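Local coordinates for regulatory protein cox (Enterobacteria phage P2, PDB 4LHF) that binds DNA and represses the Pc promoter, which controls the genes for the immunity repressor and the integrase of the phage, at residues I12-F17 against A27-I32; K36-D41 against P60-G65. All coordinates share one frame; numbering follows the deposited sequence.

Contact 1 of 2, residues I12-F17 against A27-I32; sequences IPYQEF and AVRRMI
Tyr14, in the first turn of helix 14-21, carries most of this contact by touching Val28, Arg29 and Ile32 of helix 25-34. Its CG sits between the backbone N and the carbonyl carbon (chi1 77°), and CB already points at helix 25-34. The dense part lies on the inner side, where Val28 CG1 meets the ring edge close to its plane, 3.9 Å from Tyr14 CD1. The same Val28 methyl also lies near the edge of the Phe17 ring, a looser touch of 4.5 Å to Phe17 CD2. Ile32 CD1 closes against Tyr14 CB at 4.0 Å, and Phe17 and Val28 are both buried. Toward solvent the packing gives way to the exposed Arg29, whose CG lies obliquely to the tyrosine ring, 3.7 Å from Tyr14 CE1. Arg29 NE donates a weak, bent hydrogen bond to Tyr14 OH (3.3 Å, 141° at the hydrogen); the hydroxyl sits at the guanidinium edge while ring and guanidinium stand almost perpendicular, 87° apart. Strand 54-58 adds Tyr55, which touches both Tyr14 and Ile32. Helices 14-21 and 25-34, joined by a tight turn and packed through such an apolar seam, are consistent with the helix-turn-helix of this DNA-binding protein.

Contact 2 of 2, residues K36-D41 against P60-G65; sequences KLPVID and PAWNNG
Pro38 and Leu37, at the entry to strand 39-42, pack against the second and third residues of the segment 60-65 of helix 59-72. The ring of Pro38 can be followed atom by atom: CB meets the methyl of Ala61 at 3.7 Å (Pro38 CB to Ala61 CB), CG comes equally close to Trp62 CB and to the backbone N of Trp62, and CD reaches Trp62 CE3 at 3.9 Å. The proline thus lies along the helix surface from the alanine to the root of the indole. Leu37 takes over farther out on the ring. Its CD2 approaches obliquely and touches the six-membered part, 3.5 Å from Trp62 CZ3, with CE3 and CH2 a little more distant. Trp62 holds CG anti to the backbone N (chi1 169°), which swings the indole past Pro38 to Leu37. Leu37 also touches Val28 and Met31 of helix 25-34, and backbone hydrogen bonding of Pro38 to Tyr58 ties the strand entry to the neighbouring strand. No hydrogen bond or salt bridge joins the two segments, so the interface between them depends on shape and van der Waals packing, while the backbone bonding to Tyr58 places the strand entry.

In the fold
Contact 1 is partly buried and joins the short helices 14-21 and 25-34, whereas contact 2 is a surface contact between the entry to strand 39-42 and the long helix 59-72. Both are mainly apolar, but contact 1 adds a weak polar bond at its solvent side, while contact 2 has no hydrogen bond between its segments. Their centres lie 11 Å apart, and they meet directly: Phe17 CZ packs 3.8 Å from Trp62 CE2, edge-to-face, and Ile32 CD1 is equally near Val39 CG2. A probable hydrogen bond from Lys36 N to Met31 O joins helix 25-34 to the loop leading into strand 39-42. Both reach the same antiparallel sheet, which connects both short helices to helix 59-72.

Contact 1 of 2, residues I12-F17 against A27-I32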
loop_
_atom_site.group_PDB
_atom_site.type_symbol
_atom_site.label_atom_id
_atom_site.label_comp_id
_atom_site.label_asym_id
_atom_site.label_seq_id
_atom_site.Cartn_x
_atom_site.Cartn_y
_atom_site.Cartn_z
ATOM N N ILE A 12 0.059 -8.596 -4.654
ATOM C CA ILE A 12 -1.308 -9.106 -4.743
ATOM C C ILE A 12 -2.179 -8.184 -5.581
ATOM O O ILE A 12 -2.003 -6.972 -5.545
ATOM C CB ILE A 12 -1.965 -9.299 -3.355
ATOM C CG1 ILE A 12 -1.960 -7.992 -2.560
ATOM C CG2 ILE A 12 -1.269 -10.407 -2.581
ATOM C CD1 ILE A 12 -2.696 -8.082 -1.240
ATOM N N PRO A 13 -3.118 -8.760 -6.349
ATOM C CA PRO A 13 -4.031 -7.954 -7.165
ATOM C C PRO A 13 -4.727 -6.912 -6.303
ATOM O O PRO A 13 -5.044 -7.194 -5.149
ATOM C CB PRO A 13 -5.037 -8.985 -7.676
ATOM C CG PRO A 13 -4.271 -10.258 -7.708
ATOM C CD PRO A 13 -3.366 -10.202 -6.511
ATOM N N TYR A 14 -4.948 -5.725 -6.857
ATOM C CA TYR A 14 -5.418 -4.585 -6.073
ATOM C C TYR A 14 -6.788 -4.806 -5.430
ATOM O O TYR A 14 -7.160 -4.100 -4.491
ATOM C CB TYR A 14 -5.417 -3.307 -6.918
ATOM C CG TYR A 14 -6.570 -3.195 -7.889
ATOM C CD1 TYR A 14 -7.642 -2.354 -7.622
ATOM C CD2 TYR A 14 -6.583 -3.920 -9.075
ATOM C CE1 TYR A 14 -8.694 -2.239 -8.502
ATOM C CE2 TYR A 14 -7.637 -3.812 -9.964
ATOM C CZ TYR A 14 -8.690 -2.969 -9.670
ATOM O OH TYR A 14 -9.742 -2.853 -10.547
ATOM N N GLN A 15 -7.530 -5.789 -5.930
ATOM C CA GLN A 15 -8.829 -6.129 -5.358
ATOM C C GLN A 15 -8.667 -6.811 -4.002
ATOM O O GLN A 15 -9.406 -6.524 -3.058
ATOM C CB GLN A 15 -9.616 -7.037 -6.303
ATOM C CG GLN A 15 -9.804 -6.473 -7.700
ATOM C CD GLN A 15 -8.734 -6.944 -8.666
ATOM O OE1 GLN A 15 -7.560 -7.041 -8.313
ATOM N NE2 GLN A 15 -9.142 -7.251 -9.892
ATOM N N GLU A 16 -7.701 -7.719 -3.914
ATOM C CA GLU A 16 -7.386 -8.391 -2.658
ATOM C C GLU A 16 -6.855 -7.386 -1.642
ATOM O O GLU A 16 -7.209 -7.431 -0.458
ATOM C CB GLU A 16 -6.358 -9.500 -2.888
ATOM C CG GLU A 16 -5.907 -10.212 -1.619
ATOM C CD GLU A 16 -6.967 -11.139 -1.044
ATOM O OE1 GLU A 16 -7.999 -11.371 -1.710
ATOM O OE2 GLU A 16 -6.762 -11.639 0.083
ATOM N N PHE A 17 -6.004 -6.481 -2.115
ATOM C CA PHE A 17 -5.480 -5.404 -1.285
ATOM C C PHE A 17 -6.625 -4.531 -0.785
ATOM O O PHE A 17 -6.602 -4.038 0.342
ATOM C CB PHE A 17 -4.477 -4.561 -2.074
ATOM C CG PHE A 17 -3.809 -3.493 -1.258
ATOM C CD1 PHE A 17 -2.707 -3.792 -0.476
ATOM C CD2 PHE A 17 -4.276 -2.189 -1.279
ATOM C CE1 PHE A 17 -2.087 -2.813 0.276
ATOM C CE2 PHE A 17 -3.661 -1.206 -0.529
ATOM C CZ PHE A 17 -2.565 -1.518 0.249
ATOM N N ALA A 27 -12.499 2.580 -5.043
ATOM C CA ALA A 27 -11.716 3.475 -4.199
ATOM C C ALA A 27 -10.221 3.250 -4.392
ATOM O O ALA A 27 -9.453 4.202 -4.538
ATOM C CB ALA A 27 -12.089 3.282 -2.742
ATOM N N VAL A 28 -9.818 1.985 -4.398
ATOM C CA VAL A 28 -8.412 1.631 -4.540
ATOM C C VAL A 28 -7.884 1.953 -5.936
ATOM O O VAL A 28 -6.756 2.419 -6.082
ATOM C CB VAL A 28 -8.169 0.146 -4.188
ATOM C CG1 VAL A 28 -6.734 -0.257 -4.490
ATOM C CG2 VAL A 28 -8.485 -0.097 -2.726
ATOM N N ARG A 29 -8.702 1.719 -6.960
ATOM C CA ARG A 29 -8.296 2.062 -8.316
ATOM C C ARG A 29 -8.120 3.571 -8.435
ATOM O O ARG A 29 -7.211 4.047 -9.123
ATOM C CB ARG A 29 -9.304 1.549 -9.341
ATOM C CG ARG A 29 -8.661 0.835 -10.523
ATOM C CD ARG A 29 -9.651 0.615 -11.658
ATOM N NE ARG A 29 -10.956 0.179 -11.174
ATOM C CZ ARG A 29 -12.050 0.930 -11.209
ATOM N NH1 ARG A 29 -13.193 0.452 -10.743
ATOM N NH2 ARG A 29 -12.003 2.156 -11.716
ATOM N N ARG A 30 -8.982 4.320 -7.750
ATOM C CA ARG A 30 -8.847 5.774 -7.689
ATOM C C ARG A 30 -7.562 6.180 -6.970
ATOM O O ARG A 30 -6.915 7.160 -7.353
ATOM C CB ARG A 30 -10.068 6.401 -7.016
ATOM C CG ARG A 30 -11.327 6.382 -7.882
ATOM C CD ARG A 30 -12.438 7.248 -7.304
ATOM N NE ARG A 30 -13.225 6.576 -6.274
ATOM C CZ ARG A 30 -14.295 5.826 -6.525
ATOM N NH1 ARG A 30 -14.691 5.627 -7.777
ATOM N NH2 ARG A 30 -14.965 5.262 -5.529
ATOM N N MET A 31 -7.207 5.430 -5.928
ATOM C CA MET A 31 -5.953 5.658 -5.219
ATOM C C MET A 31 -4.771 5.459 -6.159
ATOM O O MET A 31 -3.815 6.230 -6.138
ATOM C CB MET A 31 -5.807 4.699 -4.037
ATOM C CG MET A 31 -6.825 4.914 -2.922
ATOM S SD MET A 31 -6.516 3.837 -1.505
ATOM C CE MET A 31 -4.919 4.436 -0.972
ATOM N N ILE A 32 -4.844 4.420 -6.986
ATOM C CA ILE A 32 -3.792 4.129 -7.952
ATOM C C ILE A 32 -3.680 5.239 -8.992
ATOM O O ILE A 32 -2.576 5.668 -9.336
ATOM C CB ILE A 32 -4.032 2.777 -8.651
ATOM C CG1 ILE A 32 -3.946 1.636 -7.635
ATOM C CG2 ILE A 32 -3.026 2.560 -9.769
ATOM C CD1 ILE A 32 -4.097 0.265 -8.246
#

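Contact 2 of 2, residues K36-D41 against P60-G65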
loop_
_atom_site.group_PDB
_atom_site.type_symbol
_atom_site.label_atom_id
_atom_site.label_comp_id
_atom_site.label_asym_id
_atom_site.label_seq_id
_atom_site.Cartn_x
_atom_site.Cartn_y
_atom_site.Cartn_z
ATOM N N LYS A 36 -1.127 6.894 -5.301
ATOM C CA LYS A 36 -0.938 6.734 -3.863
ATOM C C LYS A 36 -0.313 5.396 -3.470
ATOM O O LYS A 36 0.034 5.193 -2.305
ATOM C CB LYS A 36 -2.271 6.876 -3.129
ATOM C CG LYS A 36 -2.940 8.228 -3.246
ATOM C CD LYS A 36 -4.180 8.258 -2.371
ATOM C CE LYS A 36 -5.016 9.496 -2.610
ATOM N NZ LYS A 36 -6.224 9.508 -1.742
ATOM N N LEU A 37 -0.175 4.483 -4.425
ATOM C CA LEU A 37 0.231 3.119 -4.095
ATOM C C LEU A 37 1.352 2.572 -4.973
ATOM O O LEU A 37 1.395 2.838 -6.173
ATOM C CB LEU A 37 -0.979 2.182 -4.159
ATOM C CG LEU A 37 -2.125 2.470 -3.189
ATOM C CD1 LEU A 37 -3.306 1.562 -3.469
ATOM C CD2 LEU A 37 -1.652 2.300 -1.760
ATOM N N PRO A 38 2.267 1.796 -4.368
ATOM C CA PRO A 38 3.322 1.110 -5.116
ATOM C C PRO A 38 2.708 0.026 -5.985
ATOM O O PRO A 38 2.096 -0.906 -5.469
ATOM C CB PRO A 38 4.191 0.496 -4.016
ATOM C CG PRO A 38 3.290 0.376 -2.838
ATOM C CD PRO A 38 2.360 1.545 -2.919
ATOM N N VAL A 39 2.874 0.149 -7.296
ATOM C CA VAL A 39 2.101 -0.653 -8.234
ATOM C C VAL A 39 2.939 -1.278 -9.347
ATOM O O VAL A 39 3.876 -0.670 -9.853
ATOM C CB VAL A 39 0.942 0.192 -8.829
ATOM C CG1 VAL A 39 0.720 -0.114 -10.301
ATOM C CG2 VAL A 39 -0.334 -0.036 -8.036
ATOM N N ILE A 40 2.605 -2.517 -9.696
ATOM C CA ILE A 40 3.155 -3.177 -10.867
ATOM C C ILE A 40 2.011 -3.486 -11.818
ATOM O O ILE A 40 0.913 -3.841 -11.383
ATOM C CB ILE A 40 3.853 -4.488 -10.493
ATOM C CG1 ILE A 40 4.938 -4.227 -9.453
ATOM C CG2 ILE A 40 4.448 -5.154 -11.726
ATOM C CD1 ILE A 40 5.717 -5.459 -9.083
ATOM N N ASP A 41 2.261 -3.342 -13.113
ATOM C CA ASP A 41 1.231 -3.587 -14.107
ATOM C C ASP A 41 1.481 -4.877 -14.879
ATOM O O ASP A 41 2.509 -5.028 -15.537
ATOM C CB ASP A 41 1.132 -2.407 -15.073
ATOM C CG ASP A 41 -0.025 -2.545 -16.039
ATOM O OD1 ASP A 41 -1.184 -2.508 -15.579
ATOM O OD2 ASP A 41 0.224 -2.684 -17.255
ATOM N N PRO A 60 6.412 -5.240 -0.420
ATOM C CA PRO A 60 7.625 -4.759 0.257
ATOM C C PRO A 60 7.776 -3.242 0.211
ATOM O O PRO A 60 8.105 -2.628 1.227
ATOM C CB PRO A 60 8.749 -5.418 -0.544
ATOM C CG PRO A 60 8.147 -6.671 -1.049
ATOM C CD PRO A 60 6.716 -6.340 -1.356
ATOM N N ALA A 61 7.532 -2.650 -0.953
ATOM C CA ALA A 61 7.607 -1.203 -1.107
ATOM C C ALA A 61 6.587 -0.514 -0.208
ATOM O O ALA A 61 6.881 0.503 0.422
ATOM C CB ALA A 61 7.380 -0.815 -2.556
ATOM N N TRP A 62 5.390 -1.088 -0.152
ATOM C CA TRP A 62 4.297 -0.555 0.651
ATOM C C TRP A 62 4.655 -0.522 2.133
ATOM O O TRP A 62 4.585 0.527 2.776
ATOM C CB TRP A 62 3.031 -1.385 0.409
ATOM C CG TRP A 62 1.895 -1.129 1.355
ATOM C CD1 TRP A 62 1.377 -2.005 2.265
ATOM C CD2 TRP A 62 1.125 0.074 1.472
ATOM N NE1 TRP A 62 0.336 -1.422 2.944
ATOM C CE2 TRP A 62 0.162 -0.148 2.478
ATOM C CE3 TRP A 62 1.160 1.314 0.830
ATOM C CZ2 TRP A 62 -0.757 0.830 2.856
ATOM C CZ3 TRP A 62 0.246 2.281 1.207
ATOM C CH2 TRP A 62 -0.701 2.032 2.211
ATOM N N ASN A 63 5.066 -1.668 2.666
ATOM C CA ASN A 63 5.377 -1.779 4.087
ATOM C C ASN A 63 6.648 -1.044 4.507
ATOM O O ASN A 63 6.694 -0.443 5.583
ATOM C CB ASN A 63 5.430 -3.246 4.512
ATOM C CG ASN A 63 4.065 -3.909 4.470
ATOM O OD1 ASN A 63 3.082 -3.359 4.968
ATOM N ND2 ASN A 63 3.995 -5.085 3.858
ATOM N N ASN A 64 7.673 -1.085 3.659
ATOM C CA ASN A 64 8.877 -0.303 3.909
ATOM C C ASN A 64 8.574 1.191 3.876
ATOM O O ASN A 64 9.163 1.972 4.624
ATOM C CB ASN A 64 9.977 -0.647 2.905
ATOM C CG ASN A 64 10.468 -2.074 3.049
ATOM O OD1 ASN A 64 10.317 -2.687 4.104
ATOM N ND2 ASN A 64 11.058 -2.609 1.985
ATOM N N GLY A 65 7.640 1.577 3.011
ATOM C CA GLY A 65 7.191 2.955 2.930
ATOM C C GLY A 65 6.465 3.389 4.190
ATOM O O GLY A 65 6.738 4.459 4.740
#